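Local coordinates for protein VESB protease (Vibrio cholerae, PDB 4LK4) that probably cleaves peptide bonds as a secreted trypsin-like serine endopeptidase of the S1 family, carrying an additional C-terminal Ig-like domain, at residues A[104-109]-A[243-248]; A[20-25]-A[134-139]. The protein carries 1 engineered substitution. All coordinates share one frame; numbering follows the deposited sequence.

Overall arrangement
Both contacts are buried and lack any direct hydrogen bond between their segments, yet they join different parts of the chain. Interaction 1 sets strand 105-109 of the six-stranded barrel against the loop between helix 238-243 and strand 248-258, near the centre of the whole molecule, where the protease meets the Ig-like domain. Interaction 2 stays inside the protease, bringing the turn before strand 25-30 of that same barrel onto strand 134-139 of the other sheet. Their chemistry follows their place: aliphatic branches and a water bridge at the domain junction, an indole face on a methyl group between the two sheets. The centres of interactions 1 and 2 lie about 21 Å apart, and the two do not touch.

Interaction 1 of 2, residues A[104-109]-A[243-248]; sequences IAIVEL and KHTNQL
Ile-106 lays its branched side chain against the carbonyl and CB of His-244 and the methyl of Thr-245, where the chain leaves helix 238-243. Its CG2 methyl lies 3.6 Å from His-244 O, while CG1 passes 4.0 Å from His-244 CB. Ile-106 keeps CG1 beside its backbone N (chi1 -67°), and the bend at chi2 (-58°) brings Ile-106 CD1 to within 3.9 Å of Thr-245 CG2, the two side chains meeting at about a right angle. A beta-branched isoleucine suits this position: both branches find a partner, and Tyr-50 and Trp-240 also pack on it. Of the His-244 side chain, CB makes the contact; the ring turns away toward the helix, where ND1 is hydrogen-bonded to Trp-240 O. Thr-245 divides its two ends similarly: its methyl joins the apolar patch and OG1 bonds to Ile-241 O, a carbonyl near the end of the helix.

Further along the strand the contact becomes polar. The extended chain of Glu-108 (chi1 -178°) carries OE1 to a water 2.8 Å away, which donates to it and also makes a weak bond to Leu-248 O at 3.0 Å. Tyr-90 OH is also hydrogen-bonded to OE1, and Ser-249 OG and Gln-87 NE2 to OE2, so this buried carboxylate is well satisfied and its rotation restricted. The trypsin fold characteristically ends in a C-terminal helix packed on its N-terminal barrel; here the chain continues from that helix into the Ig-like domain.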
ATOM      1  N   ILE A 104       2.204   4.647  -0.002  1.00 39.79           N
ATOM      2  CA  ILE A 104       1.235   3.725   0.502  1.00 38.09           C
ATOM      3  C   ILE A 104       0.921   2.670  -0.537  1.00 38.25           C
ATOM      4  O   ILE A 104       0.947   2.943  -1.731  1.00 36.53           O
ATOM      5  CB  ILE A 104      -0.025   4.477   0.921  1.00 38.26           C
ATOM      6  CG1 ILE A 104      -1.004   3.542   1.635  1.00 37.80           C
ATOM      7  CG2 ILE A 104      -0.673   5.165  -0.275  1.00 39.22           C
ATOM      8  CD1 ILE A 104      -2.162   4.262   2.286  1.00 38.84           C
ATOM      9  N   ALA A 105       0.616   1.468  -0.044  1.00 38.21           N
ATOM     10  CA  ALA A 105       0.332   0.324  -0.894  1.00 38.76           C
ATOM     11  C   ALA A 105      -0.590  -0.671  -0.228  1.00 37.92           C
ATOM     12  O   ALA A 105      -0.620  -0.768   0.969  1.00 36.74           O
ATOM     13  CB  ALA A 105       1.637  -0.374  -1.282  1.00 38.38           C
ATOM     14  N   ILE A 106      -1.298  -1.443  -1.041  1.00 39.07           N
ATOM     15  CA  ILE A 106      -2.136  -2.542  -0.569  1.00 39.83           C
ATOM     16  C   ILE A 106      -1.568  -3.842  -1.124  1.00 40.06           C
ATOM     17  O   ILE A 106      -1.242  -3.920  -2.301  1.00 39.59           O
ATOM     18  CB  ILE A 106      -3.594  -2.419  -1.084  1.00 40.88           C
ATOM     19  CG1 ILE A 106      -4.281  -1.205  -0.464  1.00 41.46           C
ATOM     20  CG2 ILE A 106      -4.397  -3.687  -0.815  1.00 40.68           C
ATOM     21  CD1 ILE A 106      -4.321  -1.234   1.047  1.00 41.65           C
ATOM     22  N   VAL A 107      -1.453  -4.849  -0.266  1.00 40.13           N
ATOM     23  CA  VAL A 107      -1.129  -6.179  -0.728  1.00 41.26           C
ATOM     24  C   VAL A 107      -2.415  -6.985  -0.688  1.00 42.91           C
ATOM     25  O   VAL A 107      -3.025  -7.122   0.362  1.00 42.87           O
ATOM     26  CB  VAL A 107      -0.043  -6.837   0.135  1.00 41.26           C
ATOM     27  CG1 VAL A 107       0.357  -8.186  -0.448  1.00 42.04           C
ATOM     28  CG2 VAL A 107       1.171  -5.917   0.235  1.00 40.64           C
ATOM     29  N   GLU A 108      -2.845  -7.464  -1.858  1.00 44.61           N
ATOM     30  CA  GLU A 108      -3.962  -8.359  -1.983  1.00 45.59           C
ATOM     31  C   GLU A 108      -3.379  -9.756  -1.874  1.00 45.87           C
ATOM     32  O   GLU A 108      -2.414 -10.068  -2.554  1.00 45.64           O
ATOM     33  CB  GLU A 108      -4.577  -8.140  -3.342  1.00 48.40           C
ATOM     34  CG  GLU A 108      -5.811  -8.970  -3.631  1.00 50.94           C
ATOM     35  CD  GLU A 108      -6.253  -8.876  -5.072  1.00 52.67           C
ATOM     36  OE1 GLU A 108      -6.745  -7.787  -5.459  1.00 52.93           O
ATOM     37  OE2 GLU A 108      -6.111  -9.897  -5.803  1.00 54.24           O
ATOM     38  N   LEU A 109      -3.948 -10.579  -1.007  1.00 46.18           N
ATOM     39  CA  LEU A 109      -3.398 -11.885  -0.667  1.00 46.49           C
ATOM     40  C   LEU A 109      -4.058 -12.984  -1.463  1.00 48.78           C
ATOM     41  O   LEU A 109      -5.199 -12.846  -1.843  1.00 50.70           O
ATOM     42  CB  LEU A 109      -3.678 -12.158   0.797  1.00 46.55           C
ATOM     43  CG  LEU A 109      -3.047 -11.168   1.761  1.00 45.50           C
ATOM     44  CD1 LEU A 109      -3.161 -11.701   3.181  1.00 45.72           C
ATOM     45  CD2 LEU A 109      -1.583 -10.942   1.415  1.00 44.57           C
ATOM     46  N   LYS A 243     -10.905   2.184  -2.036  1.00 50.12           N
ATOM     47  CA  LYS A 243     -10.929   1.914  -3.470  1.00 51.96           C
ATOM     48  C   LYS A 243     -10.075   0.701  -3.843  1.00 50.46           C
ATOM     49  O   LYS A 243     -10.423  -0.013  -4.784  1.00 50.80           O
ATOM     50  CB  LYS A 243     -10.490   3.149  -4.263  1.00 54.67           C
ATOM     51  CG  LYS A 243     -10.063   2.830  -5.692  1.00 58.61           C
ATOM     52  CD  LYS A 243      -9.777   4.051  -6.563  1.00 60.41           C
ATOM     53  CE  LYS A 243      -9.065   3.612  -7.830  1.00 63.27           C
ATOM     54  NZ  LYS A 243      -9.022   4.672  -8.860  1.00 65.95           N
ATOM     55  N   HIS A 244      -8.987   0.439  -3.106  1.00 48.10           N
ATOM     56  CA  HIS A 244      -8.116  -0.682  -3.437  1.00 46.25           C
ATOM     57  C   HIS A 244      -8.269  -1.900  -2.529  1.00 46.95           C
ATOM     58  O   HIS A 244      -7.450  -2.803  -2.577  1.00 45.84           O
ATOM     59  CB  HIS A 244      -6.681  -0.205  -3.528  1.00 45.28           C
ATOM     60  CG  HIS A 244      -6.457   0.743  -4.658  1.00 46.74           C
ATOM     61  ND1 HIS A 244      -6.615   2.107  -4.523  1.00 48.17           N
ATOM     62  CD2 HIS A 244      -6.132   0.527  -5.959  1.00 47.41           C
ATOM     63  CE1 HIS A 244      -6.420   2.692  -5.697  1.00 48.43           C
ATOM     64  NE2 HIS A 244      -6.113   1.757  -6.581  1.00 48.46           N
ATOM     65  N   THR A 245      -9.341  -1.949  -1.737  1.00 48.38           N
ATOM     66  CA  THR A 245      -9.670  -3.131  -0.926  1.00 48.70           C
ATOM     67  C   THR A 245     -11.123  -3.500  -1.186  1.00 52.47           C
ATOM     68  O   THR A 245     -11.861  -3.911  -0.287  1.00 52.37           O
ATOM     69  CB  THR A 245      -9.487  -2.825   0.566  1.00 48.57           C
ATOM     70  OG1 THR A 245     -10.282  -1.680   0.924  1.00 47.97           O
ATOM     71  CG2 THR A 245      -8.001  -2.563   0.912  1.00 46.18           C
ATOM     72  N   ASN A 246     -11.525  -3.357  -2.448  1.00 56.15           N
ATOM     73  CA  ASN A 246     -12.921  -3.367  -2.857  1.00 58.71           C
ATOM     74  C   ASN A 246     -13.288  -4.633  -3.651  1.00 60.17           C
ATOM     75  O   ASN A 246     -14.276  -4.660  -4.389  1.00 61.46           O
ATOM     76  CB  ASN A 246     -13.144  -2.110  -3.697  1.00 60.92           C
ATOM     77  CG  ASN A 246     -14.564  -1.589  -3.630  1.00 65.73           C
ATOM     78  OD1 ASN A 246     -15.401  -2.092  -2.885  1.00 66.37           O
ATOM     79  ND2 ASN A 246     -14.849  -0.587  -4.454  1.00 69.91           N
ATOM     80  N   GLN A 247     -12.479  -5.679  -3.525  1.00 59.11           N
ATOM     81  CA  GLN A 247     -12.778  -6.985  -4.156  1.00 61.54           C
ATOM     82  C   GLN A 247     -12.900  -6.953  -5.683  1.00 61.15           C
ATOM     83  O   GLN A 247     -13.583  -7.785  -6.302  1.00 63.01           O
ATOM     84  CB  GLN A 247     -14.009  -7.625  -3.518  1.00 65.04           C
ATOM     85  CG  GLN A 247     -13.906  -7.745  -2.002  1.00 66.23           C
ATOM     86  CD  GLN A 247     -15.178  -8.294  -1.399  1.00 71.56           C
ATOM     87  OE1 GLN A 247     -15.263  -9.479  -1.085  1.00 74.64           O
ATOM     88  NE2 GLN A 247     -16.194  -7.436  -1.259  1.00 73.56           N
ATOM     89  N   LEU A 248     -12.207  -5.985  -6.273  1.00 58.82           N
ATOM     90  CA  LEU A 248     -11.963  -5.938  -7.703  1.00 58.10           C
ATOM     91  C   LEU A 248     -10.458  -6.095  -7.837  1.00 55.48           C
ATOM     92  O   LEU A 248      -9.704  -5.177  -7.525  1.00 51.95           O
ATOM     93  CB  LEU A 248     -12.428  -4.597  -8.286  1.00 58.02           C
ATOM     94  CG  LEU A 248     -12.116  -4.322  -9.760  1.00 58.96           C
ATOM     95  CD1 LEU A 248     -12.623  -5.477 -10.611  1.00 61.60           C
ATOM     96  CD2 LEU A 248     -12.702  -2.994 -10.241  1.00 58.85           C
TER
HETATM   97  O   HOH W   1      -8.921  -6.081  -4.804  1.00 52.96           O

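Interaction 2 of 2, residues A[20-25]-A[134-139]; sequences AEWPSI and PLTVAG
Trp-22 receives the methyl group of Ala-138 over one face of its indole, a CH-pi contact in which Ala-138 CB sits 3.4 Å from the centroid of the six-membered ring of Trp-22 and 9° off the ring normal. The small alanine lets the strand come close to the ring; its CB is 3.5 Å from Trp-22 CH2. Thr-136, two residues back on the same side of strand 134-139, meets the ring at its edge instead, CG2 lying in the ring plane 3.9 Å from Trp-22 CZ2. With OG1 beside the backbone N (chi1 -51°), the methyl is left anti to that nitrogen and meets the ring edge, while OG1 makes a hydrogen bond with Asp-159 OD1. Ile-25 adds a looser touch, CD1 to Ala-138 CB at 4.3 Å.

Strand 134-139 belongs to the second beta-sheet of the chymotrypsin-like double barrel, and the indole bridges to it from the chain leading into the first. A type I turn from Trp-22 to Ile-25 brings both apolar side chains to this interface. Pro-202, on the neighbouring strand 202-205, packs against both of them, and Leu-155 and Arg-209 also touch the indole. At the ring's polar edge, NE1 makes a weak hydrogen bond to Glu-157 OE1.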
ATOM      1  N   ALA A  20      -0.255 -10.387  22.135  1.00 61.14           N
ATOM      2  CA  ALA A  20      -1.678 -10.314  22.241  1.00 63.22           C
ATOM      3  C   ALA A  20      -2.163  -8.896  21.974  1.00 63.58           C
ATOM      4  O   ALA A  20      -3.348  -8.717  21.674  1.00 66.80           O
ATOM      5  CB  ALA A  20      -2.117 -10.772  23.622  1.00 66.99           C
ATOM      6  N   GLU A  21      -1.278  -7.898  22.076  1.00 60.63           N
ATOM      7  CA  GLU A  21      -1.656  -6.505  21.791  1.00 61.17           C
ATOM      8  C   GLU A  21      -1.513  -6.170  20.310  1.00 56.84           C
ATOM      9  O   GLU A  21      -1.932  -5.096  19.857  1.00 54.81           O
ATOM     10  CB  GLU A  21      -0.845  -5.509  22.646  1.00 65.63           C
ATOM     11  CG  GLU A  21      -1.297  -5.424  24.118  1.00 73.46           C
ATOM     12  CD  GLU A  21      -0.269  -4.788  25.065  1.00 78.19           C
ATOM     13  OE1 GLU A  21       0.345  -3.754  24.721  1.00 83.44           O
ATOM     14  OE2 GLU A  21      -0.076  -5.321  26.178  1.00 84.70           O
ATOM     15  N   TRP A  22      -0.923  -7.087  19.547  1.00 52.53           N
ATOM     16  CA  TRP A  22      -0.691  -6.834  18.135  1.00 49.00           C
ATOM     17  C   TRP A  22      -1.092  -8.023  17.255  1.00 47.08           C
ATOM     18  O   TRP A  22      -0.279  -8.554  16.517  1.00 43.64           O
ATOM     19  CB  TRP A  22       0.779  -6.484  17.935  1.00 46.39           C
ATOM     20  CG  TRP A  22       1.208  -5.239  18.633  1.00 45.57           C
ATOM     21  CD1 TRP A  22       1.780  -5.139  19.863  1.00 44.86           C
ATOM     22  CD2 TRP A  22       1.150  -3.919  18.113  1.00 45.59           C
ATOM     23  NE1 TRP A  22       2.072  -3.831  20.151  1.00 44.54           N
ATOM     24  CE2 TRP A  22       1.681  -3.060  19.094  1.00 46.03           C
ATOM     25  CE3 TRP A  22       0.669  -3.367  16.923  1.00 45.57           C
ATOM     26  CZ2 TRP A  22       1.748  -1.688  18.914  1.00 47.20           C
ATOM     27  CZ3 TRP A  22       0.742  -2.020  16.747  1.00 45.99           C
ATOM     28  CH2 TRP A  22       1.271  -1.192  17.734  1.00 47.01           C
ATOM     29  N   PRO A  23      -2.361  -8.443  17.334  1.00 49.14           N
ATOM     30  CA  PRO A  23      -2.765  -9.589  16.519  1.00 49.16           C
ATOM     31  C   PRO A  23      -2.887  -9.238  15.041  1.00 48.27           C
ATOM     32  O   PRO A  23      -2.816 -10.144  14.193  1.00 48.89           O
ATOM     33  CB  PRO A  23      -4.102 -10.011  17.130  1.00 52.26           C
ATOM     34  CG  PRO A  23      -4.655  -8.766  17.750  1.00 53.82           C
ATOM     35  CD  PRO A  23      -3.484  -7.894  18.121  1.00 51.98           C
ATOM     36  N   SER A  24      -3.003  -7.944  14.728  1.00 47.28           N
ATOM     37  CA  SER A  24      -3.152  -7.508  13.340  1.00 46.43           C
ATOM     38  C   SER A  24      -1.855  -7.068  12.660  1.00 44.26           C
ATOM     39  O   SER A  24      -1.884  -6.613  11.526  1.00 44.51           O
ATOM     40  CB  SER A  24      -4.199  -6.384  13.255  1.00 48.58           C
ATOM     41  OG  SER A  24      -5.519  -6.845  13.575  1.00 51.09           O
ATOM     42  N   ILE A  25      -0.713  -7.184  13.327  1.00 42.37           N
ATOM     43  CA  ILE A  25       0.565  -6.821  12.702  1.00 40.23           C
ATOM     44  C   ILE A  25       0.880  -7.770  11.549  1.00 40.49           C
ATOM     45  O   ILE A  25       0.436  -8.921  11.532  1.00 42.46           O
ATOM     46  CB  ILE A  25       1.716  -6.920  13.707  1.00 38.59           C
ATOM     47  CG1 ILE A  25       2.977  -6.223  13.226  1.00 37.28           C
ATOM     48  CG2 ILE A  25       2.074  -8.378  13.961  1.00 38.85           C
ATOM     49  CD1 ILE A  25       2.848  -4.728  13.081  1.00 38.39           C
ATOM     50  N   PRO A 134       0.285  10.919  22.237  1.00 50.46           N
ATOM     51  CA  PRO A 134       1.135   9.742  22.304  1.00 48.37           C
ATOM     52  C   PRO A 134       0.766   8.722  21.230  1.00 46.61           C
ATOM     53  O   PRO A 134      -0.413   8.414  21.067  1.00 47.15           O
ATOM     54  CB  PRO A 134       0.825   9.181  23.707  1.00 49.58           C
ATOM     55  CG  PRO A 134       0.308  10.358  24.481  1.00 51.98           C
ATOM     56  CD  PRO A 134      -0.490  11.111  23.486  1.00 51.96           C
ATOM     57  N   LEU A 135       1.759   8.201  20.512  1.00 44.70           N
ATOM     58  CA  LEU A 135       1.526   7.174  19.524  1.00 43.04           C
ATOM     59  C   LEU A 135       2.480   6.025  19.768  1.00 42.60           C
ATOM     60  O   LEU A 135       3.527   6.203  20.381  1.00 42.27           O
ATOM     61  CB  LEU A 135       1.758   7.738  18.113  1.00 42.63           C
ATOM     62  CG  LEU A 135       1.078   9.078  17.803  1.00 43.82           C
ATOM     63  CD1 LEU A 135       1.567   9.580  16.452  1.00 43.54           C
ATOM     64  CD2 LEU A 135      -0.423   8.941  17.781  1.00 44.00           C
ATOM     65  N   THR A 136       2.121   4.848  19.248  1.00 42.54           N
ATOM     66  CA  THR A 136       2.944   3.671  19.345  1.00 42.27           C
ATOM     67  C   THR A 136       3.182   3.033  17.975  1.00 40.80           C
ATOM     68  O   THR A 136       2.237   2.748  17.267  1.00 39.67           O
ATOM     69  CB  THR A 136       2.288   2.638  20.273  1.00 44.69           C
ATOM     70  OG1 THR A 136       1.933   3.255  21.521  1.00 46.80           O
ATOM     71  CG2 THR A 136       3.246   1.483  20.540  1.00 44.43           C
ATOM     72  N   VAL A 137       4.458   2.778  17.673  1.00 40.07           N
ATOM     73  CA  VAL A 137       4.942   2.173  16.456  1.00 39.70           C
ATOM     74  C   VAL A 137       5.322   0.743  16.730  1.00 40.17           C
ATOM     75  O   VAL A 137       5.823   0.431  17.800  1.00 41.97           O
ATOM     76  CB  VAL A 137       6.266   2.814  16.003  1.00 40.31           C
ATOM     77  CG1 VAL A 137       6.613   2.343  14.609  1.00 40.56           C
ATOM     78  CG2 VAL A 137       6.148   4.321  15.981  1.00 41.79           C
ATOM     79  N   ALA A 138       5.148  -0.136  15.764  1.00 39.74           N
ATOM     80  CA  ALA A 138       5.493  -1.534  15.984  1.00 40.61           C
ATOM     81  C   ALA A 138       6.176  -2.112  14.761  1.00 39.99           C
ATOM     82  O   ALA A 138       5.842  -1.777  13.633  1.00 40.52           O
ATOM     83  CB  ALA A 138       4.262  -2.348  16.345  1.00 41.02           C
ATOM     84  N   GLY A 139       7.158  -2.966  15.003  1.00 40.19           N
ATOM     85  CA  GLY A 139       7.843  -3.646  13.931  1.00 39.50           C
ATOM     86  C   GLY A 139       9.129  -4.257  14.418  1.00 40.13           C
ATOM     87  O   GLY A 139       9.474  -4.133  15.603  1.00 40.98           O
TER